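Local coordinates for protein crossover junction endodeoxyribonuclease Hjc (Sulfolobus solfataricus, PDB 4TKD) that resolves Holliday junctions by cutting four-way DNA with paired nicks in opposing strands, using magnesium, during genetic recombination, at residues Glu55-Ser58 and Lys63-Val66; Arg104-Glu107 and Tyr111-Asp114; Ala10-Ile15 and Gly88-Gly93; Ser17-Lys22 and Pro41-Leu46. All coordinates share one frame; numbering follows the deposited sequence.

In the fold
Contact 4 is buried and purely apolar, contact 1 is partly buried, and contacts 2 and 3 are at the surface. Helix 10-21 serves both contact 3 and contact 4, packing on the mixed five-stranded sheet. That sheet also supplies segment 55-58 of contact 1. From there, contact 1 reaches strand 64-66 of the small three-stranded sheet, whose other two strands form contact 2. Chemistry changes with place: contact 2 combines backbone hydrogen bonds with a salt bridge, contact 1 lays a lysine's methylene chain on aliphatic side chains and a carbonyl, and contact 3 sets valine methyls on backbone oxygens. Contacts 1, 3 and 4 each carry one residue inferred to bind magnesium; contact 2 carries none.

Contact 1. Residues Glu55-Ser58 and Lys63-Val66; sequences EMKS and KIYV
Lys57 NZ, at the end of a chain that packs on Ile64, turns back to its own strand and donates to Met56 O at 3.0 Å. It meets the carbonyl at a C=O...N angle of 156°, tilted somewhat from its plane. Glu55 OE2 stands at a longer 3.9 Å from the same NZ, a distant salt bridge. Bends at chi2 (-68°) and again at chi4 fold the lysine over in this way. Across the contact, Lys57 CB presses on Ile64 CG2 at 3.6 Å. Further along, Lys57 CD passes 3.8 Å from Tyr65 O, while CG meets Val66 CG2 more loosely. Ser58 joins through its backbone, with its O 4.0 Å from Ile64 CG2. No hydrogen bond links the two segments, whose directions differ by 130°, so packing alone joins them here. Glu55 probably binds magnesium, and Lys57 is predicted to stabilise the transition state; with the residue between, they form the E-X-K part of the PD-(D/E)XK motif. Lys57 pairs by backbone with Gly88 and Lys90 in the large sheet, Ile64 with Ala113 in the small one, and Leu87 of strand 84-90 touches Lys57, Ile64 and Val66.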
loop_
_atom_site.group_PDB
_atom_site.type_symbol
_atom_site.label_atom_id
_atom_site.label_comp_id
_atom_site.label_asym_id
_atom_site.label_seq_id
_atom_site.Cartn_x
_atom_site.Cartn_y
_atom_site.Cartn_z
ATOM N N GLU C 55 -8.460 12.295 -8.409
ATOM C CA GLU C 55 -9.285 13.427 -8.006
ATOM C C GLU C 55 -8.665 14.693 -8.608
ATOM O O GLU C 55 -7.498 14.989 -8.338
ATOM C CB GLU C 55 -9.416 13.533 -6.468
ATOM C CG GLU C 55 -10.515 14.497 -6.016
ATOM C CD GLU C 55 -11.956 14.109 -6.280
ATOM O OE1 GLU C 55 -12.215 13.056 -6.909
ATOM O OE2 GLU C 55 -12.843 14.863 -5.834
ATOM N N MET C 56 -9.418 15.391 -9.477
ATOM C CA MET C 56 -8.949 16.599 -10.156
ATOM C C MET C 56 -9.046 17.769 -9.229
ATOM O O MET C 56 -10.098 17.972 -8.604
ATOM C CB MET C 56 -9.764 16.904 -11.422
ATOM C CG MET C 56 -9.647 15.876 -12.542
ATOM S SD MET C 56 -7.954 15.402 -13.007
ATOM C CE MET C 56 -7.285 16.979 -13.586
ATOM N N LYS C 57 -7.974 18.551 -9.130
ATOM C CA LYS C 57 -7.962 19.741 -8.282
ATOM C C LYS C 57 -7.042 20.815 -8.853
ATOM O O LYS C 57 -5.975 20.492 -9.366
ATOM C CB LYS C 57 -7.568 19.394 -6.832
ATOM C CG LYS C 57 -8.697 18.849 -5.956
ATOM C CD LYS C 57 -9.767 19.892 -5.650
ATOM C CE LYS C 57 -11.024 19.274 -5.107
ATOM N NZ LYS C 57 -11.813 18.577 -6.160
ATOM N N SER C 58 -7.455 22.088 -8.752
ATOM C CA SER C 58 -6.678 23.228 -9.247
ATOM C C SER C 58 -5.671 23.773 -8.226
ATOM O O SER C 58 -5.900 23.668 -7.011
ATOM C CB SER C 58 -7.608 24.339 -9.726
ATOM O OG SER C 58 -8.402 24.834 -8.663
ATOM N N LYS C 63 -0.673 26.363 -3.295
ATOM C CA LYS C 63 -1.097 25.062 -2.746
ATOM C C LYS C 63 -2.248 24.357 -3.507
ATOM O O LYS C 63 -2.663 24.812 -4.574
ATOM C CB LYS C 63 -1.500 25.241 -1.270
ATOM C CG LYS C 63 -0.337 25.455 -0.318
ATOM C CD LYS C 63 -0.819 25.521 1.126
ATOM C CE LYS C 63 0.315 25.687 2.110
ATOM N NZ LYS C 63 1.167 24.472 2.207
ATOM N N ILE C 64 -2.724 23.215 -2.953
ATOM C CA ILE C 64 -3.866 22.427 -3.429
ATOM C C ILE C 64 -4.656 21.986 -2.197
ATOM O O ILE C 64 -4.130 21.260 -1.361
ATOM C CB ILE C 64 -3.518 21.221 -4.358
ATOM C CG1 ILE C 64 -2.655 21.634 -5.564
ATOM C CG2 ILE C 64 -4.805 20.538 -4.829
ATOM C CD1 ILE C 64 -1.836 20.513 -6.191
ATOM N N TYR C 65 -5.899 22.449 -2.082
ATOM C CA TYR C 65 -6.782 22.162 -0.958
ATOM C C TYR C 65 -7.914 21.151 -1.294
ATOM O O TYR C 65 -8.631 21.283 -2.299
ATOM C CB TYR C 65 -7.398 23.463 -0.415
ATOM C CG TYR C 65 -6.501 24.269 0.501
ATOM C CD1 TYR C 65 -5.647 25.246 -0.006
ATOM C CD2 TYR C 65 -6.562 24.111 1.881
ATOM C CE1 TYR C 65 -4.830 26.003 0.834
ATOM C CE2 TYR C 65 -5.763 24.874 2.735
ATOM C CZ TYR C 65 -4.894 25.816 2.207
ATOM O OH TYR C 65 -4.102 26.565 3.053
ATOM N N VAL C 66 -8.054 20.138 -0.438
ATOM C CA VAL C 66 -9.125 19.152 -0.526
ATOM C C VAL C 66 -9.896 19.243 0.801
ATOM O O VAL C 66 -9.328 18.984 1.851
ATOM C CB VAL C 66 -8.640 17.706 -0.841
ATOM C CG1 VAL C 66 -9.825 16.802 -1.144
ATOM C CG2 VAL C 66 -7.643 17.681 -2.001
#

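Contact 2. Residues Arg104-Glu107 and Tyr111-Asp114; sequences RRTE and YVAD
Tyr111 lies alongside Arg105, both side chains running the same way. Arg105 CB sits over one face of the phenol ring, 4.2 Å from its centroid and displaced toward the rim, a CH-pi contact. With CG anti to the backbone N (chi1 -178°), the arginine chain continues along the ring, its CD 4.0 Å from Tyr111 OH, and the guanidinium plane stands almost perpendicular to the ring. Tyr111 CA also points its hydrogen at Arg104 O. Val112 follows, paired with Arg104 by two backbone hydrogen bonds: Arg104 N to Val112 O, 2.9 Å, and Val112 N to Arg104 O, 3.0 Å. This is an antiparallel beta hairpin, whose strand 111-113 is the middle one of a three-stranded sheet with strand 64-66 beyond it. On the opposite face from Tyr111, Val112 CG2 lies under the centre of the Arg104 guanidinium, 3.6 Å from CZ, and presses tightly on Thr106 CG2 at 3.5 Å. Asp114 then meets that guanidinium at its edge: OD1 forms a salt bridge with Arg104 NH1 at 2.9 Å, though the hydrogen bond within it is weak and bent, 129° at the hydrogen. The same OD1 has a second salt bridge, to Lys63.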
loop_
_atom_site.group_PDB
_atom_site.type_symbol
_atom_site.label_atom_id
_atom_site.label_comp_id
_atom_site.label_asym_id
_atom_site.label_seq_id
_atom_site.Cartn_x
_atom_site.Cartn_y
_atom_site.Cartn_z
ATOM N N ARG C 104 -0.934 16.621 3.500
ATOM C CA ARG C 104 -0.912 16.751 4.954
ATOM C C ARG C 104 -2.289 17.133 5.470
ATOM O O ARG C 104 -3.000 17.910 4.838
ATOM C CB ARG C 104 0.207 17.705 5.446
ATOM C CG ARG C 104 0.030 19.181 5.096
ATOM C CD ARG C 104 0.904 20.091 5.944
ATOM N NE ARG C 104 0.131 21.221 6.465
ATOM C CZ ARG C 104 0.043 22.412 5.878
ATOM N NH1 ARG C 104 0.704 22.655 4.749
ATOM N NH2 ARG C 104 -0.705 23.370 6.414
ATOM N N ARG C 105 -2.681 16.556 6.590
ATOM C CA ARG C 105 -3.982 16.871 7.160
ATOM C C ARG C 105 -3.822 18.147 7.995
ATOM O O ARG C 105 -2.861 18.271 8.771
ATOM C CB ARG C 105 -4.535 15.686 7.971
ATOM C CG ARG C 105 -5.927 15.908 8.562
ATOM C CD ARG C 105 -6.330 14.818 9.542
ATOM N NE ARG C 105 -5.468 14.773 10.731
ATOM C CZ ARG C 105 -4.879 13.673 11.193
ATOM N NH1 ARG C 105 -5.069 12.505 10.590
ATOM N NH2 ARG C 105 -4.101 13.731 12.267
ATOM N N THR C 106 -4.717 19.127 7.764
ATOM C CA THR C 106 -4.715 20.378 8.514
ATOM C C THR C 106 -5.457 20.142 9.842
ATOM O O THR C 106 -6.072 19.088 10.036
ATOM C CB THR C 106 -5.368 21.530 7.717
ATOM O OG1 THR C 106 -6.758 21.273 7.549
ATOM C CG2 THR C 106 -4.721 21.790 6.394
ATOM N N GLU C 107 -5.427 21.159 10.721
ATOM C CA GLU C 107 -6.054 21.238 12.048
ATOM C C GLU C 107 -7.552 20.891 12.000
ATOM O O GLU C 107 -8.065 20.284 12.943
ATOM C CB GLU C 107 -5.898 22.665 12.636
ATOM C CG GLU C 107 -4.621 23.409 12.267
ATOM C CD GLU C 107 -4.512 23.932 10.843
ATOM O OE1 GLU C 107 -3.574 23.511 10.125
ATOM O OE2 GLU C 107 -5.390 24.724 10.427
ATOM N N TYR C 111 -7.087 18.681 3.600
ATOM C CA TYR C 111 -5.856 18.141 3.054
ATOM C C TYR C 111 -5.198 19.104 2.108
ATOM O O TYR C 111 -5.872 19.714 1.270
ATOM C CB TYR C 111 -6.115 16.774 2.393
ATOM C CG TYR C 111 -6.296 15.660 3.399
ATOM C CD1 TYR C 111 -7.481 15.527 4.117
ATOM C CD2 TYR C 111 -5.270 14.759 3.659
ATOM C CE1 TYR C 111 -7.648 14.514 5.059
ATOM C CE2 TYR C 111 -5.424 13.741 4.600
ATOM C CZ TYR C 111 -6.618 13.620 5.294
ATOM O OH TYR C 111 -6.770 12.607 6.207
ATOM N N VAL C 112 -3.864 19.235 2.256
ATOM C CA VAL C 112 -3.044 20.130 1.457
ATOM C C VAL C 112 -1.898 19.480 0.823
ATOM O O VAL C 112 -1.213 18.677 1.443
ATOM C CB VAL C 112 -2.556 21.420 2.147
ATOM C CG1 VAL C 112 -3.251 22.637 1.575
ATOM C CG2 VAL C 112 -2.657 21.353 3.663
ATOM N N ALA C 113 -1.651 19.900 -0.411
ATOM C CA ALA C 113 -0.501 19.571 -1.225
ATOM C C ALA C 113 0.312 20.840 -1.180
ATOM O O ALA C 113 -0.198 21.912 -1.520
ATOM C CB ALA C 113 -0.930 19.289 -2.661
ATOM N N ASP C 114 1.541 20.736 -0.688
ATOM C CA ASP C 114 2.504 21.842 -0.606
ATOM C C ASP C 114 3.147 22.061 -2.001
ATOM O O ASP C 114 2.739 21.407 -2.967
ATOM C CB ASP C 114 3.587 21.516 0.453
ATOM C CG ASP C 114 3.384 22.148 1.821
ATOM O OD1 ASP C 114 2.304 21.936 2.425
ATOM O OD2 ASP C 114 4.334 22.787 2.326
#

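Contact 3. Residues Ala10-Ile15 and Gly88-Gly93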
loop_
_atom_site.group_PDB
_atom_site.type_symbol
_atom_site.label_atom_id
_atom_site.label_comp_id
_atom_site.label_asym_id
_atom_site.label_seq_id
_atom_site.Cartn_x
_atom_site.Cartn_y
_atom_site.Cartn_z
ATOM N N ALA C 10 -10.418 19.958 -19.939
ATOM C CA ALA C 10 -9.488 19.616 -21.022
ATOM C C ALA C 10 -8.352 18.714 -20.500
ATOM O O ALA C 10 -7.928 17.785 -21.196
ATOM C CB ALA C 10 -8.919 20.878 -21.651
ATOM N N VAL C 11 -7.874 18.993 -19.267
ATOM C CA VAL C 11 -6.834 18.226 -18.574
ATOM C C VAL C 11 -7.420 16.841 -18.234
ATOM O O VAL C 11 -6.759 15.828 -18.453
ATOM C CB VAL C 11 -6.301 18.969 -17.308
ATOM C CG1 VAL C 11 -5.206 18.171 -16.603
ATOM C CG2 VAL C 11 -5.784 20.361 -17.660
ATOM N N GLU C 12 -8.670 16.817 -17.725
ATOM C CA GLU C 12 -9.398 15.605 -17.367
ATOM C C GLU C 12 -9.560 14.739 -18.616
ATOM O O GLU C 12 -9.234 13.554 -18.565
ATOM C CB GLU C 12 -10.756 15.959 -16.742
ATOM C CG GLU C 12 -11.380 14.835 -15.916
ATOM C CD GLU C 12 -12.512 15.198 -14.968
ATOM O OE1 GLU C 12 -13.222 14.276 -14.499
ATOM O OE2 GLU C 12 -12.692 16.406 -14.692
ATOM N N ARG C 13 -9.973 15.351 -19.754
ATOM C CA ARG C 13 -10.133 14.676 -21.058
ATOM C C ARG C 13 -8.818 14.094 -21.561
ATOM O O ARG C 13 -8.811 12.953 -22.011
ATOM C CB ARG C 13 -10.776 15.593 -22.119
ATOM C CG ARG C 13 -12.291 15.650 -21.995
ATOM C CD ARG C 13 -12.960 16.519 -23.038
ATOM N NE ARG C 13 -14.362 16.140 -23.232
ATOM C CZ ARG C 13 -15.390 16.673 -22.576
ATOM N NH1 ARG C 13 -15.188 17.618 -21.663
ATOM N NH2 ARG C 13 -16.628 16.263 -22.824
ATOM N N ASN C 14 -7.702 14.863 -21.440
ATOM C CA ASN C 14 -6.323 14.488 -21.785
ATOM C C ASN C 14 -5.839 13.288 -20.960
ATOM O O ASN C 14 -5.095 12.462 -21.481
ATOM C CB ASN C 14 -5.389 15.675 -21.511
ATOM C CG ASN C 14 -4.592 16.201 -22.694
ATOM O OD1 ASN C 14 -3.451 16.656 -22.532
ATOM N ND2 ASN C 14 -5.178 16.215 -23.897
ATOM N N ILE C 15 -6.224 13.221 -19.658
ATOM C CA ILE C 15 -5.851 12.125 -18.753
ATOM C C ILE C 15 -6.617 10.852 -19.159
ATOM O O ILE C 15 -6.009 9.787 -19.293
ATOM C CB ILE C 15 -6.047 12.511 -17.253
ATOM C CG1 ILE C 15 -5.077 13.641 -16.834
ATOM C CG2 ILE C 15 -5.881 11.281 -16.343
ATOM C CD1 ILE C 15 -5.320 14.289 -15.431
ATOM N N GLY C 88 -4.935 14.750 -9.302
ATOM C CA GLY C 88 -4.585 15.159 -10.656
ATOM C C GLY C 88 -4.562 16.665 -10.680
ATOM O O GLY C 88 -5.593 17.294 -10.430
ATOM N N VAL C 89 -3.390 17.257 -10.910
ATOM C CA VAL C 89 -3.267 18.714 -10.901
ATOM C C VAL C 89 -3.892 19.345 -12.172
ATOM O O VAL C 89 -3.440 19.076 -13.288
ATOM C CB VAL C 89 -1.827 19.225 -10.583
ATOM C CG1 VAL C 89 -1.849 20.701 -10.228
ATOM C CG2 VAL C 89 -1.166 18.419 -9.457
ATOM N N LYS C 90 -4.968 20.142 -11.981
ATOM C CA LYS C 90 -5.719 20.875 -13.022
ATOM C C LYS C 90 -4.886 22.107 -13.472
ATOM O O LYS C 90 -5.150 23.253 -13.064
ATOM C CB LYS C 90 -7.074 21.341 -12.446
ATOM C CG LYS C 90 -8.313 20.609 -12.913
ATOM C CD LYS C 90 -9.536 21.326 -12.349
ATOM C CE LYS C 90 -10.804 21.058 -13.128
ATOM N NZ LYS C 90 -11.571 19.901 -12.585
ATOM N N LYS C 91 -3.838 21.846 -14.273
ATOM C CA LYS C 91 -2.925 22.875 -14.783
ATOM C C LYS C 91 -2.480 22.562 -16.226
ATOM O O LYS C 91 -2.490 21.386 -16.613
ATOM C CB LYS C 91 -1.717 23.075 -13.835
ATOM C CG LYS C 91 -0.766 21.893 -13.731
ATOM C CD LYS C 91 0.461 22.235 -12.907
ATOM C CE LYS C 91 1.723 22.254 -13.735
ATOM N NZ LYS C 91 2.163 20.887 -14.136
ATOM N N PRO C 92 -2.080 23.568 -17.047
ATOM C CA PRO C 92 -1.634 23.237 -18.407
ATOM C C PRO C 92 -0.249 22.604 -18.402
ATOM O O PRO C 92 0.469 22.658 -17.402
ATOM C CB PRO C 92 -1.676 24.580 -19.147
ATOM C CG PRO C 92 -1.539 25.616 -18.094
ATOM C CD PRO C 92 -1.960 25.020 -16.775
ATOM N N GLY C 93 0.082 21.964 -19.510
ATOM C CA GLY C 93 1.358 21.298 -19.679
ATOM C C GLY C 93 1.410 19.905 -19.104
ATOM O O GLY C 93 0.465 19.126 -19.262
#
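Val11 projects from helix 10-21 onto the backbone of Val89-Lys91, at the far part of strand 84-90. Its CB stands back, 4.6 Å from Lys91 O, and the two methyls make the contact. CG1, anti to the backbone N (chi1 -179°), reaches toward Val89 O at 3.9 Å; CG2 branches to the other side and comes within 3.6 Å of Lys91 O, with Lys91 N at 4.2 Å. Both partners are backbone atoms around an inverse gamma turn centred on Lys90, closed by a weak hydrogen bond from Lys91 N to Val89 O of 3.0 Å. The valine thus straddles the turn. No hydrogen bond crosses between the segments. The charged groups are merely near: Glu12 OE2 and Lys90 NZ are 4.2 Å apart, beyond salt-bridge length, so any attraction is probably modest. Met56 of strand 50-58 touches Val11, Glu12, Ile15 and Lys90, filling in between helix and strand. Glu12 is inferred to bind magnesium together with Asp42 and Glu55. A glutamate brought from an N-terminal helix to the edge of the acidic cluster is consistent with the active site of Hjc-type resolvases in the PD-(D/E)XK nuclease clan.

Contact 4. Residues Ser17-Lys22 and Pro41-Leu46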
loop_
_atom_site.group_PDB
_atom_site.type_symbol
_atom_site.label_atom_id
_atom_site.label_comp_id
_atom_site.label_asym_id
_atom_site.label_seq_id
_atom_site.Cartn_x
_atom_site.Cartn_y
_atom_site.Cartn_z
ATOM N N SER C 17 -8.028 10.075 -22.068
ATOM C CA SER C 17 -7.576 9.643 -23.390
ATOM C C SER C 17 -6.246 8.894 -23.336
ATOM O O SER C 17 -6.107 7.878 -24.007
ATOM C CB SER C 17 -7.496 10.832 -24.343
ATOM O OG SER C 17 -7.117 10.402 -25.640
ATOM N N ARG C 18 -5.272 9.391 -22.563
ATOM C CA ARG C 18 -3.968 8.754 -22.427
ATOM C C ARG C 18 -4.040 7.438 -21.652
ATOM O O ARG C 18 -3.410 6.468 -22.077
ATOM C CB ARG C 18 -2.927 9.729 -21.867
ATOM C CG ARG C 18 -2.063 10.315 -22.989
ATOM C CD ARG C 18 -0.643 9.764 -22.980
ATOM N NE ARG C 18 -0.574 8.338 -23.311
ATOM C CZ ARG C 18 -0.246 7.855 -24.505
ATOM N NH1 ARG C 18 -0.197 6.545 -24.706
ATOM N NH2 ARG C 18 0.044 8.679 -25.508
ATOM N N LEU C 19 -4.874 7.373 -20.578
ATOM C CA LEU C 19 -5.095 6.110 -19.850
ATOM C C LEU C 19 -5.746 5.070 -20.762
ATOM O O LEU C 19 -5.332 3.900 -20.764
ATOM C CB LEU C 19 -5.905 6.316 -18.559
ATOM C CG LEU C 19 -5.144 7.010 -17.421
ATOM C CD1 LEU C 19 -6.082 7.439 -16.327
ATOM C CD2 LEU C 19 -4.012 6.114 -16.875
ATOM N N ARG C 20 -6.700 5.514 -21.600
ATOM C CA ARG C 20 -7.327 4.642 -22.601
ATOM C C ARG C 20 -6.295 4.138 -23.627
ATOM O O ARG C 20 -6.276 2.940 -23.915
ATOM C CB ARG C 20 -8.529 5.323 -23.274
ATOM C CG ARG C 20 -9.777 5.249 -22.398
ATOM C CD ARG C 20 -10.992 5.886 -23.027
ATOM N NE ARG C 20 -12.140 5.810 -22.116
ATOM C CZ ARG C 20 -13.121 6.708 -22.054
ATOM N NH1 ARG C 20 -13.117 7.758 -22.865
ATOM N NH2 ARG C 20 -14.099 6.573 -21.166
ATOM N N ASP C 21 -5.361 5.011 -24.073
ATOM C CA ASP C 21 -4.285 4.629 -25.008
ATOM C C ASP C 21 -3.383 3.555 -24.391
ATOM O O ASP C 21 -2.807 2.754 -25.119
ATOM C CB ASP C 21 -3.423 5.844 -25.404
ATOM C CG ASP C 21 -4.087 6.907 -26.269
ATOM O OD1 ASP C 21 -5.161 6.618 -26.855
ATOM O OD2 ASP C 21 -3.524 8.027 -26.375
ATOM N N LYS C 22 -3.275 3.534 -23.052
ATOM C CA LYS C 22 -2.453 2.562 -22.326
ATOM C C LYS C 22 -3.196 1.251 -21.990
ATOM O O LYS C 22 -2.654 0.419 -21.271
ATOM C CB LYS C 22 -1.822 3.185 -21.061
ATOM C CG LYS C 22 -0.992 4.451 -21.282
ATOM C CD LYS C 22 0.380 4.215 -21.825
ATOM C CE LYS C 22 1.198 5.478 -21.650
ATOM N NZ LYS C 22 2.230 5.613 -22.716
ATOM N N PRO C 41 -14.258 9.341 -6.744
ATOM C CA PRO C 41 -13.148 9.967 -7.511
ATOM C C PRO C 41 -13.548 10.340 -8.953
ATOM O O PRO C 41 -14.337 9.622 -9.582
ATOM C CB PRO C 41 -12.054 8.893 -7.479
ATOM C CG PRO C 41 -12.395 8.043 -6.281
ATOM C CD PRO C 41 -13.881 8.000 -6.251
ATOM N N ASP C 42 -13.042 11.491 -9.455
ATOM C CA ASP C 42 -13.314 12.044 -10.796
ATOM C C ASP C 42 -13.041 11.077 -11.900
ATOM O O ASP C 42 -13.805 11.033 -12.862
ATOM C CB ASP C 42 -12.531 13.352 -11.049
ATOM C CG ASP C 42 -12.974 14.477 -10.139
ATOM O OD1 ASP C 42 -14.199 14.682 -10.001
ATOM O OD2 ASP C 42 -12.099 15.151 -9.566
ATOM N N ILE C 43 -11.952 10.309 -11.771
ATOM C CA ILE C 43 -11.545 9.340 -12.774
ATOM C C ILE C 43 -11.243 8.029 -12.096
ATOM O O ILE C 43 -10.487 7.986 -11.108
ATOM C CB ILE C 43 -10.312 9.835 -13.580
ATOM C CG1 ILE C 43 -10.569 11.184 -14.303
ATOM C CG2 ILE C 43 -9.824 8.755 -14.569
ATOM C CD1 ILE C 43 -9.273 11.915 -14.784
ATOM N N ILE C 44 -11.828 6.958 -12.642
ATOM C CA ILE C 44 -11.578 5.607 -12.194
ATOM C C ILE C 44 -11.035 4.889 -13.412
ATOM O O ILE C 44 -11.705 4.830 -14.440
ATOM C CB ILE C 44 -12.832 4.915 -11.598
ATOM C CG1 ILE C 44 -13.272 5.620 -10.320
ATOM C CG2 ILE C 44 -12.565 3.428 -11.317
ATOM C CD1 ILE C 44 -14.728 5.396 -9.977
ATOM N N ALA C 45 -9.804 4.401 -13.316
ATOM C CA ALA C 45 -9.167 3.691 -14.415
ATOM C C ALA C 45 -8.823 2.287 -13.966
ATOM O O ALA C 45 -8.264 2.093 -12.891
ATOM C CB ALA C 45 -7.927 4.432 -14.881
ATOM N N LEU C 46 -9.214 1.310 -14.767
ATOM C CA LEU C 46 -9.026 -0.093 -14.431
ATOM C C LEU C 46 -8.305 -0.841 -15.539
ATOM O O LEU C 46 -8.625 -0.662 -16.717
ATOM C CB LEU C 46 -10.387 -0.774 -14.176
ATOM C CG LEU C 46 -11.440 -0.015 -13.371
ATOM C CD1 LEU C 46 -12.846 -0.646 -13.577
ATOM C CD2 LEU C 46 -11.028 0.102 -11.873
#
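Leu19 makes every apolar touch between helix 10-21 and the strand that starts at Ile43. A single methyl does the work: CD1 rests on Ala45 CB at 3.8 Å and reaches Ile43 CG2 more loosely at 4.3 Å. The CB atoms of Ile43 and Ala45, two positions apart on the strand, both point toward the helix, and Leu19, with CG anti to the carbonyl carbon (chi1 -72°), lowers its CD1 onto them. Val26, Ile54 and Val126 also touch Leu19, enclosing it in the core.

Backbone hydrogen bonding belongs to each element separately. Asp21 N is bonded to Ser17 O at 3.0 Å, and Lys22 is the first residue to leave helical geometry. In the sheet, Asp42 and Ile43 both face Ile54 in a classic beta bulge, where Asp42 N is bonded to Glu55 OE1 and Asp42 OD2 accepts from Met56 N, which ties down a carboxylate inferred to bind magnesium.

The charged groups of the helix, Arg18 and Asp21 among them, lie on its outer side, away from the strand, and none of them reaches across.

On the other side of the strand, Ile44 packs on Val27 of the second subunit. With no polar bond across this contact, the helix is seated on the sheet here by shape and by the exclusion of water, without any directional link.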